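Side-chain contacts in packaging protein UL32 (Human herpesvirus 8 type M, PDB 6XF9), which probably acts in viral DNA cleavage and packaging, localizing newly made capsids to nuclear replication compartments, and assembles as a zinc-binding pentameric ring: residues 75-80 with 396-401; 206-211 with 404-409. One frame throughout, in Å; residues are numbered along the deposited sequence.

Interaction 1: 75-80 with 396-401; sequences YACLCF and KLRASA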
loop_
_atom_site.group_PDB
_atom_site.type_symbol
_atom_site.label_atom_id
_atom_site.label_comp_id
_atom_site.label_asym_id
_atom_site.label_seq_id
_atom_site.Cartn_x
_atom_site.Cartn_y
_atom_site.Cartn_z
ATOM N N TYR D 75 -32.691 40.791 -16.484
ATOM C CA TYR D 75 -31.556 39.895 -16.313
ATOM C C TYR D 75 -31.853 38.868 -15.228
ATOM O O TYR D 75 -31.521 37.688 -15.376
ATOM C CB TYR D 75 -30.291 40.698 -16.012
ATOM C CG TYR D 75 -29.093 39.879 -15.599
ATOM C CD1 TYR D 75 -28.496 38.959 -16.465
ATOM C CD2 TYR D 75 -28.530 40.051 -14.348
ATOM C CE1 TYR D 75 -27.380 38.207 -16.058
ATOM C CE2 TYR D 75 -27.430 39.320 -13.941
ATOM C CZ TYR D 75 -26.853 38.400 -14.782
ATOM O OH TYR D 75 -25.740 37.694 -14.314
ATOM N N ALA D 76 -32.491 39.296 -14.136
ATOM C CA ALA D 76 -32.832 38.363 -13.067
ATOM C C ALA D 76 -33.860 37.327 -13.503
ATOM O O ALA D 76 -33.926 36.250 -12.903
ATOM C CB ALA D 76 -33.335 39.110 -11.839
ATOM N N CYS D 77 -34.703 37.625 -14.497
ATOM C CA CYS D 77 -35.603 36.585 -15.003
ATOM C C CYS D 77 -34.843 35.536 -15.783
ATOM O O CYS D 77 -35.095 34.335 -15.634
ATOM C CB CYS D 77 -36.685 37.174 -15.889
ATOM S SG CYS D 77 -37.986 37.842 -14.956
ATOM N N LEU D 78 -33.939 35.979 -16.660
ATOM C CA LEU D 78 -33.071 35.054 -17.378
ATOM C C LEU D 78 -32.339 34.143 -16.406
ATOM O O LEU D 78 -32.331 32.916 -16.568
ATOM C CB LEU D 78 -32.069 35.837 -18.212
ATOM C CG LEU D 78 -31.069 34.960 -18.937
ATOM C CD1 LEU D 78 -31.779 33.906 -19.748
ATOM C CD2 LEU D 78 -30.133 35.810 -19.772
ATOM N N CYS D 79 -31.745 34.727 -15.362
ATOM C CA CYS D 79 -31.070 33.919 -14.357
ATOM C C CYS D 79 -32.017 32.892 -13.731
ATOM O O CYS D 79 -31.683 31.709 -13.641
ATOM C CB CYS D 79 -30.448 34.826 -13.302
ATOM S SG CYS D 79 -29.103 35.810 -13.985
ATOM N N PHE D 80 -33.216 33.301 -13.335
ATOM C CA PHE D 80 -34.135 32.343 -12.719
ATOM C C PHE D 80 -34.420 31.179 -13.658
ATOM O O PHE D 80 -34.504 30.027 -13.222
ATOM C CB PHE D 80 -35.433 33.043 -12.325
ATOM C CG PHE D 80 -36.394 32.179 -11.571
ATOM C CD1 PHE D 80 -36.263 31.997 -10.210
ATOM C CD2 PHE D 80 -37.442 31.581 -12.216
ATOM C CE1 PHE D 80 -37.160 31.204 -9.507
ATOM C CE2 PHE D 80 -38.351 30.791 -11.523
ATOM C CZ PHE D 80 -38.210 30.601 -10.168
ATOM N N LYS D 396 -44.360 40.116 -9.096
ATOM C CA LYS D 396 -43.819 39.809 -7.777
ATOM C C LYS D 396 -42.585 38.929 -7.894
ATOM O O LYS D 396 -41.594 39.139 -7.180
ATOM C CB LYS D 396 -44.873 39.118 -6.912
ATOM C CG LYS D 396 -46.047 39.994 -6.485
ATOM C CD LYS D 396 -46.983 39.239 -5.520
ATOM C CE LYS D 396 -48.114 38.489 -6.260
ATOM N NZ LYS D 396 -49.362 39.335 -6.458
ATOM N N LEU D 397 -42.612 37.971 -8.828
ATOM C CA LEU D 397 -41.449 37.125 -9.071
ATOM C C LEU D 397 -40.232 37.972 -9.387
ATOM O O LEU D 397 -39.206 37.883 -8.705
ATOM C CB LEU D 397 -41.722 36.201 -10.256
ATOM C CG LEU D 397 -40.845 34.972 -10.541
ATOM C CD1 LEU D 397 -41.091 33.882 -9.502
ATOM C CD2 LEU D 397 -41.023 34.430 -11.959
ATOM N N ARG D 398 -40.350 38.839 -10.395
ATOM C CA ARG D 398 -39.219 39.652 -10.824
ATOM C C ARG D 398 -38.673 40.502 -9.695
ATOM O O ARG D 398 -37.458 40.692 -9.588
ATOM C CB ARG D 398 -39.626 40.532 -11.993
ATOM C CG ARG D 398 -40.131 39.753 -13.171
ATOM C CD ARG D 398 -40.639 40.666 -14.271
ATOM N NE ARG D 398 -39.900 41.928 -14.390
ATOM C CZ ARG D 398 -39.511 42.453 -15.551
ATOM N NH1 ARG D 398 -39.750 41.812 -16.693
ATOM N NH2 ARG D 398 -38.860 43.609 -15.570
ATOM N N ALA D 399 -39.555 41.098 -8.898
ATOM C CA ALA D 399 -39.106 41.890 -7.760
ATOM C C ALA D 399 -38.306 41.031 -6.796
ATOM O O ALA D 399 -37.262 41.451 -6.285
ATOM C CB ALA D 399 -40.310 42.499 -7.049
ATOM N N SER D 400 -38.777 39.810 -6.553
ATOM C CA SER D 400 -38.088 38.925 -5.629
ATOM C C SER D 400 -36.738 38.526 -6.206
ATOM O O SER D 400 -35.701 38.634 -5.535
ATOM C CB SER D 400 -38.965 37.699 -5.370
ATOM O OG SER D 400 -38.483 36.905 -4.302
ATOM N N ALA D 401 -36.731 38.121 -7.483
ATOM C CA ALA D 401 -35.514 37.652 -8.141
ATOM C C ALA D 401 -34.510 38.777 -8.330
ATOM O O ALA D 401 -33.298 38.543 -8.265
ATOM C CB ALA D 401 -35.846 37.024 -9.491
#
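A76 and A401 show how small side chains let two helices meet closely: at this pair the CA atoms come within 5.7 Å, and helices 71-83 and 391-402 cross at right angles, their local axes 9.0 Å apart. The A76 methyl lies against the backbone of the other helix as well as its side chain, with A76 CB 3.6 Å from A401 O and 4.0 Å from A401 CB. Apolar packing continues one turn along, where F80 CZ reaches L397 CD1 at 4.4 Å, the methyl meeting the ring obliquely. The F80 ring gets there because its CG stands anti to the backbone N (chi1 -175°).

A second kind of contact is sulfur against an aliphatic chain. C77 SG sits 3.4 Å from R398 CG and close to CD, touching the stem of the arginine rather than its charged end. The chain then bends at chi3, and its guanidinium forms salt bridges with D74 and E73, just ahead of segment 75-80. On helix 71-83, Y75 OH is hydrogen-bonded to the zinc ligand H130. The buried interface thus relies on close fit, while charge pairing at its margin ties helix 391-402 to the first turn of helix 71-83.

Interaction 2: 206-211 with 404-409; sequences PELARA and GQLLDA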
loop_
_atom_site.group_PDB
_atom_site.type_symbol
_atom_site.label_atom_id
_atom_site.label_comp_id
_atom_site.label_asym_id
_atom_site.label_seq_id
_atom_site.Cartn_x
_atom_site.Cartn_y
_atom_site.Cartn_z
ATOM N N PRO D 206 -40.532 27.296 -6.111
ATOM C CA PRO D 206 -41.035 28.179 -5.050
ATOM C C PRO D 206 -42.501 28.555 -5.227
ATOM O O PRO D 206 -43.067 28.436 -6.315
ATOM C CB PRO D 206 -40.154 29.430 -5.189
ATOM C CG PRO D 206 -38.962 29.000 -5.861
ATOM C CD PRO D 206 -39.330 27.857 -6.754
ATOM N N GLU D 207 -43.154 29.053 -4.193
ATOM C CA GLU D 207 -44.541 29.471 -4.353
ATOM C C GLU D 207 -44.665 30.608 -5.325
ATOM O O GLU D 207 -45.430 30.549 -6.201
ATOM C CB GLU D 207 -45.145 29.914 -3.058
ATOM C CG GLU D 207 -46.391 29.162 -2.680
ATOM C CD GLU D 207 -47.663 29.702 -3.268
ATOM O OE1 GLU D 207 -48.023 30.834 -2.988
ATOM O OE2 GLU D 207 -48.337 28.973 -3.974
ATOM N N LEU D 208 -43.843 31.613 -5.234
ATOM C CA LEU D 208 -43.972 32.690 -6.218
ATOM C C LEU D 208 -43.920 32.154 -7.630
ATOM O O LEU D 208 -44.645 32.641 -8.510
ATOM C CB LEU D 208 -42.868 33.736 -6.072
ATOM C CG LEU D 208 -42.866 34.762 -4.966
ATOM C CD1 LEU D 208 -41.522 35.386 -4.926
ATOM C CD2 LEU D 208 -43.852 35.788 -5.426
ATOM N N ALA D 209 -43.056 31.166 -7.878
ATOM C CA ALA D 209 -42.998 30.577 -9.207
ATOM C C ALA D 209 -44.222 29.708 -9.471
ATOM O O ALA D 209 -44.748 29.697 -10.586
ATOM C CB ALA D 209 -41.706 29.786 -9.377
ATOM N N ARG D 210 -44.714 29.000 -8.457
ATOM C CA ARG D 210 -45.917 28.203 -8.657
ATOM C C ARG D 210 -47.085 29.083 -9.071
ATOM O O ARG D 210 -47.808 28.774 -10.027
ATOM C CB ARG D 210 -46.272 27.452 -7.383
ATOM C CG ARG D 210 -47.158 26.265 -7.630
ATOM C CD ARG D 210 -47.795 25.807 -6.337
ATOM N NE ARG D 210 -48.482 26.931 -5.716
ATOM C CZ ARG D 210 -49.589 27.491 -6.206
ATOM N NH1 ARG D 210 -50.132 27.030 -7.326
ATOM N NH2 ARG D 210 -50.145 28.523 -5.583
ATOM N N ALA D 211 -47.287 30.184 -8.341
ATOM C CA ALA D 211 -48.351 31.129 -8.650
ATOM C C ALA D 211 -48.209 31.676 -10.060
ATOM O O ALA D 211 -49.202 31.792 -10.787
ATOM C CB ALA D 211 -48.333 32.267 -7.635
ATOM N N GLY D 404 -32.778 39.346 -5.274
ATOM C CA GLY D 404 -31.936 38.208 -4.989
ATOM C C GLY D 404 -32.556 37.091 -4.178
ATOM O O GLY D 404 -31.844 36.132 -3.850
ATOM N N GLN D 405 -33.856 37.151 -3.866
ATOM C CA GLN D 405 -34.405 36.161 -2.940
ATOM C C GLN D 405 -34.619 34.791 -3.581
ATOM O O GLN D 405 -34.614 33.773 -2.865
ATOM C CB GLN D 405 -35.729 36.636 -2.345
ATOM C CG GLN D 405 -35.630 37.850 -1.470
ATOM C CD GLN D 405 -34.619 37.675 -0.384
ATOM O OE1 GLN D 405 -34.458 36.578 0.161
ATOM N NE2 GLN D 405 -33.913 38.757 -0.051
ATOM N N LEU D 406 -34.836 34.727 -4.897
ATOM C CA LEU D 406 -35.169 33.452 -5.514
ATOM C C LEU D 406 -33.966 32.773 -6.154
ATOM O O LEU D 406 -34.132 31.715 -6.780
ATOM C CB LEU D 406 -36.254 33.623 -6.581
ATOM C CG LEU D 406 -37.726 33.743 -6.203
ATOM C CD1 LEU D 406 -38.433 34.388 -7.371
ATOM C CD2 LEU D 406 -38.341 32.419 -5.909
ATOM N N LEU D 407 -32.767 33.347 -6.024
ATOM C CA LEU D 407 -31.608 32.833 -6.736
ATOM C C LEU D 407 -30.585 32.213 -5.801
ATOM O O LEU D 407 -29.468 31.918 -6.230
ATOM C CB LEU D 407 -30.952 33.935 -7.566
ATOM C CG LEU D 407 -31.871 34.516 -8.641
ATOM C CD1 LEU D 407 -31.159 35.535 -9.498
ATOM C CD2 LEU D 407 -32.490 33.417 -9.497
ATOM N N ASP D 408 -30.982 31.990 -4.557
ATOM C CA ASP D 408 -30.142 31.312 -3.585
ATOM C C ASP D 408 -29.908 29.833 -3.941
ATOM O O ASP D 408 -28.811 29.308 -3.744
ATOM C CB ASP D 408 -30.749 31.422 -2.184
ATOM C CG ASP D 408 -30.892 32.859 -1.722
ATOM O OD1 ASP D 408 -30.513 33.771 -2.486
ATOM O OD2 ASP D 408 -31.383 33.076 -0.594
ATOM N N ALA D 409 -30.943 29.171 -4.464
ATOM C CA ALA D 409 -30.891 27.741 -4.749
ATOM C C ALA D 409 -32.108 27.315 -5.557
ATOM O O ALA D 409 -33.216 27.809 -5.349
ATOM C CB ALA D 409 -30.831 26.903 -3.471
#
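L406 reaches across to P206 and L208, and with this one side chain a non-helical segment packs against the first turn of helix 207-213. The segment begins at G404, which ends helix 391-402 in a Schellman motif: its positive phi (82°) turns the chain out of the helix while two bonds run back into the last turn. Q405 follows, its CB directed toward segment 206-211 but the end of its chain leading away, so the contact passes to the next residue.

L406 divides its two methyls between two partners. CD2 comes up to the CB-CG edge of the proline ring, at 3.6 Å from P206 CB and a tight 3.5 Å from P206 CG. CD1 meets L208 CD1 at 4.1 Å, methyl to methyl. Both leucines hold CG beside the backbone N, anti to the carbonyl carbon (chi1 -80° in L406), and their side chains cross obliquely. P206 occupies the N-cap position of helix 207-213, so L406 presses on the very start of that helix.

Beyond L406 the chain turns to other neighbours. L407 is buried against C79 and L83, and its backbone is hydrogen-bonded to T139; A409 rests near D414. L406 itself also touches L397 and F80, while L208 packs on K396 and S400 and P206 on Y84. The loop that leads from helix 391-402 to helix 416-430 is therefore held at a junction where helices 71-83, 207-213 and 391-402 converge.

Interaction 1 is a buried helix-helix crossing, whereas interaction 2 is a smaller contact of partly exposed residues between a loop and a helix start. Their centres are 8 Å apart and the chain links them, since residues 404-409 come just after helix 391-402, which supplies one side of interaction 1. S400 O and Q405 N, 2.9 Å apart, probably form a hydrogen bond across that turn. L397 CD1 and L406 CD1 meet at 3.4 Å, and F80 CZ packs 3.7 Å from A209 CB, making one continuous apolar cluster. Chemistry follows place: alanines, a cysteine sulfur and the F80-L397 pair in the buried crossing, with the R398 stem and its salt bridges at the margin, against purely aliphatic contacts nearer the surface.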